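Local coordinates for uncharacterized protein (Corynebacterium diphtheriae, PDB 3LMM) that is of unknown function but probably acts as a transcriptional regulator, combining a Schlafen AlbA_2-type domain, an ATPase-like region and helix-turn-helix-type domains, at residues 68-73 / 142-147; 84-89 / 130-135; 276-281 / 324-329; 308-313 / 358-363; 419-424 / 471-476. All blocks are in the same frame, centred on the assembly; numbering follows the deposited sequence.

Interaction 1: 68-73 / 142-147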
# COMPACT_ATOMS: atom_id res chain seq x y z
N LEU A 68 -7.33 11.12 -13.49
CA LEU A 68 -6.47 10.25 -14.29
C LEU A 68 -6.13 8.95 -13.55
O LEU A 68 -6.20 7.86 -14.12
CB LEU A 68 -5.19 11.00 -14.67
CG LEU A 68 -5.02 11.35 -16.14
CD1 LEU A 68 -6.32 11.87 -16.69
CD2 LEU A 68 -3.92 12.38 -16.30
N ALA A 69 -5.77 9.08 -12.28
CA ALA A 69 -5.46 7.90 -11.50
C ALA A 69 -6.70 7.01 -11.50
O ALA A 69 -6.59 5.81 -11.71
CB ALA A 69 -5.08 8.30 -10.08
N ASP A 70 -7.87 7.59 -11.29
CA ASP A 70 -9.08 6.77 -11.30
C ASP A 70 -9.27 6.07 -12.62
O ASP A 70 -9.69 4.92 -12.65
CB ASP A 70 -10.32 7.63 -11.01
CG ASP A 70 -10.59 7.77 -9.52
OD1 ASP A 70 -11.54 8.50 -9.15
OD2 ASP A 70 -9.86 7.15 -8.72
N GLU A 71 -8.95 6.75 -13.72
CA GLU A 71 -9.09 6.13 -15.02
C GLU A 71 -8.10 4.97 -15.18
O GLU A 71 -8.45 3.91 -15.70
CB GLU A 71 -8.90 7.16 -16.13
CG GLU A 71 -9.40 6.70 -17.50
CD GLU A 71 -10.93 6.69 -17.61
OE1 GLU A 71 -11.60 6.06 -16.76
OE2 GLU A 71 -11.47 7.30 -18.56
N VAL A 72 -6.87 5.17 -14.72
CA VAL A 72 -5.86 4.11 -14.81
C VAL A 72 -6.32 2.86 -14.07
O VAL A 72 -6.12 1.75 -14.53
CB VAL A 72 -4.51 4.57 -14.25
CG1 VAL A 72 -3.49 3.45 -14.32
CG2 VAL A 72 -4.03 5.76 -15.02
N ALA A 73 -6.95 3.04 -12.91
CA ALA A 73 -7.46 1.89 -12.20
C ALA A 73 -8.53 1.18 -13.04
O ALA A 73 -8.63 -0.04 -13.00
CB ALA A 73 -8.03 2.30 -10.84
N GLU A 142 -8.21 -0.62 -6.51
CA GLU A 142 -9.27 0.29 -6.08
C GLU A 142 -8.87 1.73 -6.37
O GLU A 142 -7.70 2.08 -6.21
CB GLU A 142 -9.55 0.10 -4.60
CG GLU A 142 -10.48 -1.08 -4.33
CD GLU A 142 -10.22 -1.76 -3.00
OE1 GLU A 142 -11.05 -2.63 -2.62
OE2 GLU A 142 -9.21 -1.43 -2.34
N ASP A 143 -9.82 2.56 -6.79
CA ASP A 143 -9.48 3.94 -7.10
C ASP A 143 -9.49 4.87 -5.89
O ASP A 143 -9.65 4.43 -4.76
CB ASP A 143 -10.42 4.49 -8.18
CG ASP A 143 -11.86 4.53 -7.74
OD1 ASP A 143 -12.12 4.51 -6.52
OD2 ASP A 143 -12.75 4.59 -8.62
N THR A 144 -9.31 6.16 -6.13
CA THR A 144 -9.26 7.15 -5.06
C THR A 144 -10.46 7.15 -4.13
O THR A 144 -10.36 7.59 -2.99
CB THR A 144 -9.11 8.55 -5.63
OG1 THR A 144 -10.25 8.86 -6.43
CG2 THR A 144 -7.85 8.64 -6.48
N SER A 145 -11.59 6.67 -4.63
CA SER A 145 -12.83 6.61 -3.85
C SER A 145 -13.11 5.17 -3.38
O SER A 145 -14.24 4.84 -3.01
CB SER A 145 -14.00 7.09 -4.71
OG SER A 145 -13.78 8.41 -5.21
N ASP A 146 -12.08 4.34 -3.39
CA ASP A 146 -12.18 2.93 -2.97
C ASP A 146 -13.18 2.14 -3.80
O ASP A 146 -13.92 1.31 -3.27
CB ASP A 146 -12.55 2.82 -1.50
CG ASP A 146 -11.34 2.73 -0.61
OD1 ASP A 146 -11.52 2.58 0.62
OD2 ASP A 146 -10.21 2.81 -1.14
N ARG A 147 -13.19 2.40 -5.11
CA ARG A 147 -14.09 1.69 -6.01
C ARG A 147 -13.27 0.77 -6.89
O ARG A 147 -12.08 0.99 -7.13
CB ARG A 147 -14.89 2.67 -6.87
CG ARG A 147 -15.56 3.79 -6.09
CD ARG A 147 -16.25 4.81 -7.00
NE ARG A 147 -15.35 5.31 -8.04
CZ ARG A 147 -15.65 6.29 -8.90
NH1 ARG A 147 -16.84 6.88 -8.84
NH2 ARG A 147 -14.78 6.67 -9.82
O HOH W 1 -12.09 4.37 -11.07
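Asp70, on the helical segment 68-73, reaches across to the start of a turn in segment 142-147, where its OD2 accepts two hydrogen bonds from a single residue. The backbone Thr144 N donates to Asp70 OD2 at 2.8 Å, and Thr144 OG1 donates to the same Asp70 OD2 at 2.9 Å. A chi1 of 63° puts the threonine hydroxyl between its own N and carbonyl carbon, where it works alongside the backbone N-H. OD2 sits too near another atom in the model, so its exact place is doubtful. This is the close side of the contact, and one helical turn on, the Ala73 methyl lies 4.2 Å from Asp143 CB.

Toward solvent the contact is looser. Exposed Arg147 brings NH2 only to 3.8 Å from Asp70 OD1, a long salt bridge with the oxygen well out of the guanidinium plane, so only charge acts there. The firm partner of Arg147 is Asp143 in its own segment: Arg147 NE meets the syn lone pair of Asp143 OD2 at 2.8 Å, in the guanidinium plane, and Arg147 NH2 shares that oxygen. The neighbouring positive charge probably eases the meeting of two carboxylates whose planes lie 36° apart. A water also spans the segments, donating to Asp70 O and Asp143 OD2.

Asp70, Asp143 and Arg147 thus form a salt-bridge network whose Asp70 leg is long. Arg147 N and Ser145 N reach Asp143 OD1 from opposite faces; the Ser145 bond makes an Asx turn overlapping the type I turn 143-146, which the Thr144 bonds tie to helix 62-77 of the AlbA_2-type domain.

Interaction 2: 84-89 / 130-135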
# COMPACT_ATOMS: atom_id res chain seq x y z
N LEU A 84 -4.06 5.08 -22.71
CA LEU A 84 -4.75 6.34 -22.55
C LEU A 84 -3.98 7.45 -23.23
O LEU A 84 -2.76 7.48 -23.18
CB LEU A 84 -4.83 6.72 -21.09
CG LEU A 84 -5.97 6.12 -20.34
CD1 LEU A 84 -5.90 4.59 -20.37
CD2 LEU A 84 -5.93 6.66 -18.93
N ILE A 85 -4.70 8.37 -23.87
CA ILE A 85 -4.03 9.50 -24.45
C ILE A 85 -4.60 10.71 -23.73
O ILE A 85 -5.75 11.09 -23.97
CB ILE A 85 -4.28 9.64 -25.95
CG1 ILE A 85 -3.96 8.33 -26.66
CG2 ILE A 85 -3.39 10.74 -26.51
CD1 ILE A 85 -3.95 8.44 -28.18
N VAL A 86 -3.82 11.29 -22.82
CA VAL A 86 -4.26 12.46 -22.09
C VAL A 86 -4.00 13.66 -22.96
O VAL A 86 -2.90 13.82 -23.48
CB VAL A 86 -3.48 12.66 -20.80
CG1 VAL A 86 -3.67 14.09 -20.32
CG2 VAL A 86 -3.98 11.69 -19.73
N GLY A 87 -5.01 14.50 -23.13
CA GLY A 87 -4.85 15.67 -23.97
C GLY A 87 -5.73 15.61 -25.21
O GLY A 87 -5.58 16.41 -26.12
N ILE A 88 -6.64 14.64 -25.25
CA ILE A 88 -7.56 14.51 -26.37
C ILE A 88 -8.98 14.46 -25.83
O ILE A 88 -9.32 13.58 -25.03
CB ILE A 88 -7.30 13.21 -27.22
CG1 ILE A 88 -6.16 13.43 -28.22
CG2 ILE A 88 -8.53 12.85 -28.02
CD1 ILE A 88 -4.81 13.67 -27.60
N GLU A 89 -9.80 15.41 -26.27
CA GLU A 89 -11.19 15.47 -25.83
C GLU A 89 -11.90 14.17 -26.15
O GLU A 89 -11.78 13.63 -27.24
CB GLU A 89 -11.92 16.63 -26.52
CG GLU A 89 -13.37 16.84 -26.06
CD GLU A 89 -14.04 18.03 -26.74
OE1 GLU A 89 -15.22 18.32 -26.43
OE2 GLU A 89 -13.40 18.67 -27.59
N LEU A 130 0.01 13.15 -23.49
CA LEU A 130 0.63 12.05 -22.77
C LEU A 130 0.00 10.71 -23.13
O LEU A 130 -1.21 10.54 -23.07
CB LEU A 130 0.53 12.26 -21.26
CG LEU A 130 1.60 13.11 -20.60
CD1 LEU A 130 2.79 13.27 -21.52
CD2 LEU A 130 0.99 14.44 -20.28
N ALA A 131 0.84 9.77 -23.51
CA ALA A 131 0.37 8.44 -23.84
C ALA A 131 0.61 7.64 -22.58
O ALA A 131 1.75 7.48 -22.16
CB ALA A 131 1.17 7.87 -24.98
N ILE A 132 -0.45 7.15 -21.95
CA ILE A 132 -0.26 6.36 -20.76
C ILE A 132 -0.59 4.90 -21.04
O ILE A 132 -1.71 4.57 -21.44
CB ILE A 132 -1.14 6.83 -19.61
CG1 ILE A 132 -0.82 8.26 -19.27
CG2 ILE A 132 -0.89 5.95 -18.42
CD1 ILE A 132 -1.67 8.80 -18.17
N TYR A 133 0.39 4.04 -20.81
CA TYR A 133 0.21 2.62 -21.05
C TYR A 133 0.06 1.90 -19.72
O TYR A 133 1.00 1.83 -18.92
CB TYR A 133 1.41 2.05 -21.82
CG TYR A 133 1.56 2.64 -23.20
CD1 TYR A 133 0.65 2.34 -24.21
CD2 TYR A 133 2.57 3.57 -23.47
CE1 TYR A 133 0.74 2.95 -25.46
CE2 TYR A 133 2.67 4.18 -24.72
CZ TYR A 133 1.75 3.87 -25.71
OH TYR A 133 1.83 4.50 -26.94
N VAL A 134 -1.13 1.38 -19.48
CA VAL A 134 -1.39 0.68 -18.25
C VAL A 134 -1.61 -0.82 -18.51
O VAL A 134 -2.40 -1.20 -19.37
CB VAL A 134 -2.57 1.36 -17.48
CG1 VAL A 134 -3.45 2.12 -18.45
CG2 VAL A 134 -3.37 0.35 -16.67
N ALA A 135 -0.86 -1.65 -17.79
CA ALA A 135 -0.92 -3.10 -17.91
C ALA A 135 -1.97 -3.69 -16.97
O ALA A 135 -2.32 -3.07 -15.97
CB ALA A 135 0.44 -3.71 -17.61
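An antiparallel ladder between two inner strands of a mixed four-stranded sheet pairs Leu84 with Ile132, Ile85 with Ala131 and Val86 with Leu130. The first and last are hydrogen-bonded pairs. Leu84 N gives to Ile132 O at 2.7 Å, and Ile132 N returns to Leu84 O at 2.6 Å. One step on, Val86 N reaches Leu130 O at 2.7 Å and Leu130 N reaches Val86 O at 3.0 Å. Between them Ile85 and Ala131 form the non-hydrogen-bonded pair.

The sheet belongs to the AlbA_2 region of the Schlafen type, with strand 41-43 beyond 82-86 and strand 118-123 beyond 128-134. Leu84, Val86, Leu130 and Ile132 share the face that helix 62-77 covers, through Leu68 on Val86 and Glu71 on Leu84. Across the strands on this face, Val86 CG2 lies 4.0 Å from Ile132 CD1. With Val86 CG1 anti to the backbone N (chi1 162°), CG2 is the branch directed to that isoleucine. Leu84 CD1 likewise touches Val134 CG1 at 4.0 Å. Ile85 and Ala131 project from the other face, where Val19 of helix 10-24 packs on Ile85.

Interaction 3: 276-281 / 324-329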
# COMPACT_ATOMS: atom_id res chain seq x y z
N ASN A 276 -1.35 -9.96 22.45
CA ASN A 276 -1.94 -8.83 23.16
C ASN A 276 -1.58 -8.89 24.64
O ASN A 276 -1.54 -7.88 25.33
CB ASN A 276 -3.47 -8.85 22.99
CG ASN A 276 -4.12 -7.50 23.24
OD1 ASN A 276 -3.93 -6.55 22.47
ND2 ASN A 276 -4.91 -7.39 24.32
N VAL A 277 -1.31 -10.10 25.12
CA VAL A 277 -0.97 -10.29 26.52
C VAL A 277 0.50 -10.10 26.80
O VAL A 277 0.90 -9.59 27.84
CB VAL A 277 -1.33 -11.71 26.98
CG1 VAL A 277 -0.88 -11.93 28.42
CG2 VAL A 277 -2.82 -11.94 26.81
N VAL A 278 1.32 -10.55 25.86
CA VAL A 278 2.75 -10.46 25.99
C VAL A 278 3.15 -9.01 25.90
O VAL A 278 4.10 -8.57 26.54
CB VAL A 278 3.42 -11.26 24.87
CG1 VAL A 278 4.91 -11.24 25.04
CG2 VAL A 278 2.89 -12.68 24.90
N ASN A 279 2.40 -8.26 25.09
CA ASN A 279 2.66 -6.84 24.92
C ASN A 279 2.21 -6.10 26.18
O ASN A 279 1.32 -5.25 26.14
CB ASN A 279 1.90 -6.30 23.73
CG ASN A 279 2.50 -5.04 23.20
OD1 ASN A 279 2.03 -4.47 22.22
ND2 ASN A 279 3.56 -4.60 23.84
N LYS A 280 2.85 -6.46 27.29
CA LYS A 280 2.61 -5.93 28.62
C LYS A 280 1.80 -4.65 28.75
O LYS A 280 0.77 -4.65 29.44
CB LYS A 280 3.94 -5.76 29.35
CG LYS A 280 4.74 -7.05 29.44
CD LYS A 280 6.14 -6.76 29.94
CE LYS A 280 7.09 -7.89 29.56
NZ LYS A 280 7.10 -8.09 28.07
N ASN A 281 2.24 -3.55 28.14
CA ASN A 281 1.51 -2.28 28.24
C ASN A 281 1.58 -1.58 29.61
O ASN A 281 0.84 -1.91 30.53
CB ASN A 281 0.05 -2.52 27.82
CG ASN A 281 -0.93 -1.56 28.46
OD1 ASN A 281 -0.67 -0.36 28.56
ND2 ASN A 281 -2.08 -2.07 28.87
N TRP A 324 9.36 -12.82 21.04
CA TRP A 324 9.22 -11.60 21.81
C TRP A 324 10.26 -11.56 22.92
O TRP A 324 10.35 -12.49 23.71
CB TRP A 324 7.82 -11.55 22.42
CG TRP A 324 7.62 -10.43 23.36
CD1 TRP A 324 8.00 -10.38 24.68
CD2 TRP A 324 7.01 -9.18 23.07
NE1 TRP A 324 7.66 -9.17 25.23
CE2 TRP A 324 7.05 -8.41 24.26
CE3 TRP A 324 6.44 -8.63 21.93
CZ2 TRP A 324 6.52 -7.12 24.33
CZ3 TRP A 324 5.92 -7.35 21.99
CH2 TRP A 324 5.96 -6.60 23.18
N ILE A 325 11.03 -10.48 22.99
CA ILE A 325 12.05 -10.33 24.02
C ILE A 325 11.56 -9.46 25.17
O ILE A 325 11.38 -8.26 25.00
CB ILE A 325 13.30 -9.68 23.46
CG1 ILE A 325 13.63 -10.33 22.13
CG2 ILE A 325 14.45 -9.84 24.41
CD1 ILE A 325 13.63 -11.80 22.20
N GLU A 326 11.38 -10.06 26.34
CA GLU A 326 10.88 -9.35 27.51
C GLU A 326 11.61 -8.08 27.93
O GLU A 326 11.05 -6.99 27.86
CB GLU A 326 10.86 -10.30 28.71
CG GLU A 326 9.82 -11.40 28.64
CD GLU A 326 8.43 -10.91 28.98
OE1 GLU A 326 8.25 -10.39 30.10
OE2 GLU A 326 7.52 -11.04 28.13
N LEU A 327 12.85 -8.24 28.38
CA LEU A 327 13.65 -7.13 28.87
C LEU A 327 14.00 -6.04 27.86
O LEU A 327 14.35 -4.92 28.24
CB LEU A 327 14.92 -7.67 29.53
CG LEU A 327 14.66 -8.54 30.77
CD1 LEU A 327 15.96 -9.10 31.33
CD2 LEU A 327 13.93 -7.72 31.82
N ASP A 328 13.89 -6.35 26.57
CA ASP A 328 14.22 -5.37 25.54
C ASP A 328 12.97 -4.83 24.87
O ASP A 328 13.03 -3.91 24.05
CB ASP A 328 15.14 -6.00 24.50
CG ASP A 328 16.54 -6.22 25.04
OD1 ASP A 328 17.12 -5.22 25.53
OD2 ASP A 328 17.05 -7.36 24.98
N SER A 329 11.83 -5.40 25.25
CA SER A 329 10.55 -5.01 24.69
C SER A 329 10.60 -5.10 23.18
O SER A 329 9.92 -4.34 22.50
CB SER A 329 10.19 -3.57 25.07
OG SER A 329 10.21 -3.37 26.46
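The indole of Trp324 carries Val278 on one face, and Asn279 N stands higher over the same face, also toward the rim. Val278 CG1 makes the CH-pi contact, lying over the five-membered ring; it is the branch anti to the backbone N (chi1 -177°) that points at the ring. Over the six-membered end of that same face, Asn279 CA comes within 3.7 Å of Trp324 CH2. At the edge, near the ring plane, Lys280 NZ stands 3.1 Å from Trp324 NE1. Both are donors, so no bond joins them.

An inverse gamma turn centred on Asn279, closed by Lys280 N to Val278 O, turns the chain at the end of helix 264-278. The lysine, bent at chi4 (58°), then folds back past the indole. Its NZ forms a salt bridge to Glu326 OE2 at 3.0 Å, weak as a hydrogen bond, and a further one to Glu295, its stronger partner. Glu295 and Ile296 also touch the indole.

Lys280 is poorly ordered, so its ion pairs are less certain. As modelled, two carboxylates around one ammonium group probably offset the positive charge beside the indole N-H.

Interaction 4: 308-313 / 358-363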
# COMPACT_ATOMS: atom_id res chain seq x y z
N ALA A 308 3.54 -10.63 7.23
CA ALA A 308 4.17 -11.93 7.04
C ALA A 308 3.11 -12.92 6.55
O ALA A 308 3.29 -13.61 5.56
CB ALA A 308 4.77 -12.41 8.34
N MSE A 309 1.98 -12.94 7.26
CA MSE A 309 0.86 -13.83 6.94
C MSE A 309 0.41 -13.74 5.49
O MSE A 309 -0.24 -14.64 4.97
CB MSE A 309 -0.31 -13.48 7.85
CG MSE A 309 -1.21 -14.62 8.19
SE MSE A 309 -0.26 -15.90 9.23
CE MSE A 309 -1.51 -17.37 8.97
N ILE A 310 0.77 -12.63 4.84
CA ILE A 310 0.39 -12.38 3.46
C ILE A 310 1.52 -12.57 2.46
O ILE A 310 1.29 -13.03 1.35
CB ILE A 310 -0.15 -10.93 3.32
CG1 ILE A 310 -1.48 -10.80 4.06
CG2 ILE A 310 -0.30 -10.55 1.86
CD1 ILE A 310 -2.12 -9.43 3.98
N HIS A 311 2.74 -12.21 2.84
CA HIS A 311 3.87 -12.33 1.93
C HIS A 311 4.79 -13.50 2.23
O HIS A 311 5.85 -13.62 1.63
CB HIS A 311 4.66 -11.03 1.89
CG HIS A 311 3.84 -9.87 1.43
ND1 HIS A 311 2.86 -9.29 2.21
CD2 HIS A 311 3.81 -9.21 0.24
CE1 HIS A 311 2.26 -8.32 1.53
NE2 HIS A 311 2.82 -8.26 0.33
N ARG A 312 4.38 -14.35 3.17
CA ARG A 312 5.11 -15.55 3.58
C ARG A 312 5.40 -16.37 2.33
O ARG A 312 4.86 -16.08 1.26
CB ARG A 312 4.20 -16.35 4.50
CG ARG A 312 4.73 -17.66 4.97
CD ARG A 312 3.62 -18.38 5.68
NE ARG A 312 4.06 -19.53 6.45
CZ ARG A 312 4.87 -20.48 6.00
NH1 ARG A 312 5.36 -20.42 4.76
NH2 ARG A 312 5.19 -21.49 6.80
N ASP A 313 6.23 -17.39 2.43
CA ASP A 313 6.47 -18.19 1.24
C ASP A 313 5.29 -19.17 1.05
O ASP A 313 4.95 -19.52 -0.08
CB ASP A 313 7.80 -18.94 1.33
CG ASP A 313 8.22 -19.53 -0.02
OD1 ASP A 313 9.42 -19.46 -0.36
OD2 ASP A 313 7.36 -20.08 -0.74
N ALA A 358 -3.28 -12.72 -5.29
CA ALA A 358 -4.57 -13.29 -4.96
C ALA A 358 -4.80 -13.29 -3.44
O ALA A 358 -5.85 -12.85 -2.96
CB ALA A 358 -4.67 -14.71 -5.51
N LEU A 359 -3.83 -13.78 -2.69
CA LEU A 359 -3.93 -13.85 -1.23
C LEU A 359 -4.09 -12.46 -0.66
O LEU A 359 -4.90 -12.22 0.24
CB LEU A 359 -2.68 -14.49 -0.62
CG LEU A 359 -2.70 -15.32 0.67
CD1 LEU A 359 -1.61 -14.80 1.59
CD2 LEU A 359 -4.06 -15.26 1.35
N ALA A 360 -3.28 -11.54 -1.17
CA ALA A 360 -3.34 -10.17 -0.71
C ALA A 360 -4.75 -9.66 -0.92
O ALA A 360 -5.41 -9.24 0.03
CB ALA A 360 -2.36 -9.30 -1.48
N ASP A 361 -5.24 -9.71 -2.15
CA ASP A 361 -6.58 -9.22 -2.39
C ASP A 361 -7.64 -9.80 -1.46
O ASP A 361 -8.54 -9.08 -1.02
CB ASP A 361 -7.03 -9.45 -3.82
CG ASP A 361 -8.44 -8.96 -4.03
OD1 ASP A 361 -8.64 -7.72 -3.94
OD2 ASP A 361 -9.35 -9.79 -4.27
N LEU A 362 -7.55 -11.10 -1.16
CA LEU A 362 -8.53 -11.72 -0.29
C LEU A 362 -8.53 -11.07 1.08
O LEU A 362 -9.59 -10.89 1.69
CB LEU A 362 -8.25 -13.22 -0.14
CG LEU A 362 -9.30 -14.02 0.62
CD1 LEU A 362 -10.65 -13.93 -0.06
CD2 LEU A 362 -8.83 -15.47 0.71
N TYR A 363 -7.35 -10.70 1.58
CA TYR A 363 -7.26 -10.06 2.90
C TYR A 363 -7.88 -8.66 2.85
O TYR A 363 -8.46 -8.20 3.84
CB TYR A 363 -5.80 -9.97 3.36
CG TYR A 363 -5.32 -11.19 4.12
CD1 TYR A 363 -5.57 -11.34 5.49
CD2 TYR A 363 -4.60 -12.18 3.47
CE1 TYR A 363 -5.10 -12.45 6.19
CE2 TYR A 363 -4.13 -13.29 4.16
CZ TYR A 363 -4.37 -13.43 5.52
OH TYR A 363 -3.86 -14.54 6.17
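Ile310 lies over one face of the Tyr363 ring, with CG1 3.8 Å from the ring centroid and 24° off the normal, displaced toward the rim. The two side chains slide past each other in opposite directions, so CD1 runs on to reach Tyr363 CG at 3.7 Å. Because CG1 of Ile310 is anti to the carbonyl carbon (chi1 -68°), the longer branch takes the ring while CG2 turns to Ala360, 4.0 Å from its CA and 4.1 Å from its CB. Met309, a selenomethionine, crosses the tyrosine at about a right angle, and its CG lies against Tyr363 OH. One turn back along the helix, Leu359 brings CD1 near two backbone carbonyls, those of Met309 and Ile310. No hydrogen bond crosses the contact.

Further out, helix 226-232 backs the apolar side, with Ala227 on Leu359 and Leu231 on Tyr363, while Val369 touches Ile310. Polar bonds hold the end of helix 298-311: Met309 O accepts from Trp314 NE1, and His311 O from Arg355 NE. Asp361 of helix 357-365 bonds Arg161 and Trp165, which follow the AlbA_2-type sheet in the chain.

Apolar packing thus sets the C-terminal end of helix 298-311 against helix 357-365, whose segment 358-363 belongs to a RecG C-terminal-like sequence family, consistent with a GHKL-type ATPase fold.

Interaction 5: 419-424 / 471-476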
# COMPACT_ATOMS: atom_id res chain seq x y z
N SER A 419 2.86 16.24 19.56
CA SER A 419 1.60 16.70 20.11
C SER A 419 1.37 18.19 19.84
O SER A 419 0.25 18.69 19.94
CB SER A 419 1.59 16.43 21.62
OG SER A 419 0.47 17.01 22.24
N SER A 420 2.45 18.88 19.46
CA SER A 420 2.40 20.32 19.20
C SER A 420 2.43 20.68 17.73
O SER A 420 2.60 21.85 17.37
CB SER A 420 3.56 20.99 19.91
OG SER A 420 3.51 20.68 21.30
N ILE A 421 2.26 19.68 16.89
CA ILE A 421 2.26 19.89 15.46
C ILE A 421 0.97 20.55 14.99
O ILE A 421 -0.10 20.34 15.56
CB ILE A 421 2.44 18.56 14.73
CG1 ILE A 421 3.87 18.07 14.95
CG2 ILE A 421 2.12 18.70 13.27
CD1 ILE A 421 4.15 16.69 14.39
N VAL A 422 1.09 21.37 13.96
CA VAL A 422 -0.04 22.08 13.38
C VAL A 422 0.20 22.21 11.88
O VAL A 422 1.31 22.54 11.45
CB VAL A 422 -0.21 23.49 13.99
CG1 VAL A 422 -1.33 24.23 13.29
CG2 VAL A 422 -0.50 23.38 15.47
N PRO A 423 -0.82 21.93 11.07
CA PRO A 423 -2.17 21.50 11.45
C PRO A 423 -2.16 20.19 12.23
O PRO A 423 -1.26 19.38 12.08
CB PRO A 423 -2.86 21.37 10.12
CG PRO A 423 -1.75 20.97 9.21
CD PRO A 423 -0.69 21.95 9.61
N GLU A 424 -3.20 20.00 13.04
CA GLU A 424 -3.35 18.79 13.86
C GLU A 424 -3.29 17.53 13.00
O GLU A 424 -2.71 16.51 13.38
CB GLU A 424 -4.69 18.84 14.58
CG GLU A 424 -4.82 17.90 15.77
CD GLU A 424 -6.22 17.93 16.37
OE1 GLU A 424 -7.16 17.47 15.69
OE2 GLU A 424 -6.37 18.42 17.52
N THR A 471 4.39 22.64 7.93
CA THR A 471 3.90 22.14 9.20
C THR A 471 4.45 23.11 10.23
O THR A 471 5.48 23.74 9.99
CB THR A 471 4.42 20.73 9.50
OG1 THR A 471 4.22 19.91 8.35
CG2 THR A 471 3.66 20.13 10.66
N THR A 472 3.77 23.25 11.36
CA THR A 472 4.21 24.17 12.40
C THR A 472 4.18 23.62 13.80
O THR A 472 3.23 22.94 14.20
CB THR A 472 3.36 25.45 12.42
OG1 THR A 472 3.70 26.27 11.30
CG2 THR A 472 3.60 26.22 13.71
N VAL A 473 5.22 23.94 14.55
CA VAL A 473 5.33 23.53 15.94
C VAL A 473 5.82 24.73 16.70
O VAL A 473 6.90 25.27 16.43
CB VAL A 473 6.31 22.39 16.12
CG1 VAL A 473 6.72 22.29 17.58
CG2 VAL A 473 5.66 21.10 15.67
N ALA A 474 4.99 25.15 17.65
CA ALA A 474 5.25 26.31 18.52
C ALA A 474 5.28 27.58 17.70
O ALA A 474 6.10 28.47 17.96
CB ALA A 474 6.56 26.12 19.28
N GLY A 475 4.41 27.68 16.70
CA GLY A 475 4.35 28.87 15.89
C GLY A 475 5.47 29.00 14.87
O GLY A 475 5.57 30.00 14.16
N ALA A 476 6.32 27.98 14.79
CA ALA A 476 7.40 28.02 13.83
C ALA A 476 7.37 26.74 13.01
O ALA A 476 6.96 25.69 13.49
CB ALA A 476 8.73 28.14 14.56
O HOH W 2 2.22 24.85 18.23
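Ile421 sets its CG1 anti to the carbonyl carbon (chi1 -71°) and Val473 its CG1 anti to the backbone N (chi1 162°), and with these torsions Ile421 CG1 meets Val473 CG2 at 3.6 Å. The other isoleucine branch, CG2, crosses obliquely to the methyl CG2 of Thr471. The threonine hydroxyl is occupied elsewhere, bonded to Ala467 O of helix 458-469.

Val422 and Thr472 form the antiparallel hydrogen-bonded pair. Thr472 N gives to Val422 O at 2.6 Å, with an N-H...O angle of 150°; the return bond from Val422 N to Thr472 O is weak and bent. Past Val422 the chain goes through a cis peptide into Pro423. At the other end the strands part and a water takes over, giving to Ser420 O at 3.1 Å and accepting at 2.8 Å from Ala474 N, inside the type I' turn 473-476.

That tight turn leads straight into strand 476-477, making a small three-stranded sheet with 472-473 in the middle. Ile421 and Thr471 both pack on Ile432, so the sheet follows helix 412-419 and packs on helix 430-441, consistent with a winged-helix type of domain.

How the interactions relate
Interactions 1 and 2 form one unit: 84-89/130-135 is nested inside the loop closed by 68-73/142-147, and helix and sheet touch where Leu68 CD2 meets Val86 CG2 at 3.5 Å. Cobalt, at Asp41, Phe42 and Asp90, lies about 7 Å from the Leu84 side chain and about 12 Å from that of Asp70. Interaction 4 comes within about 6 Å of interaction 1 (nearest atoms), near the junction with the ATPase-like region. Interactions 3 and 4 alternate along the chain there, their centres 26 Å apart. Interaction 5 belongs to the helix-turn-helix-type region, its centre 32 Å from that of interaction 1 and 38 Å from that of interaction 4.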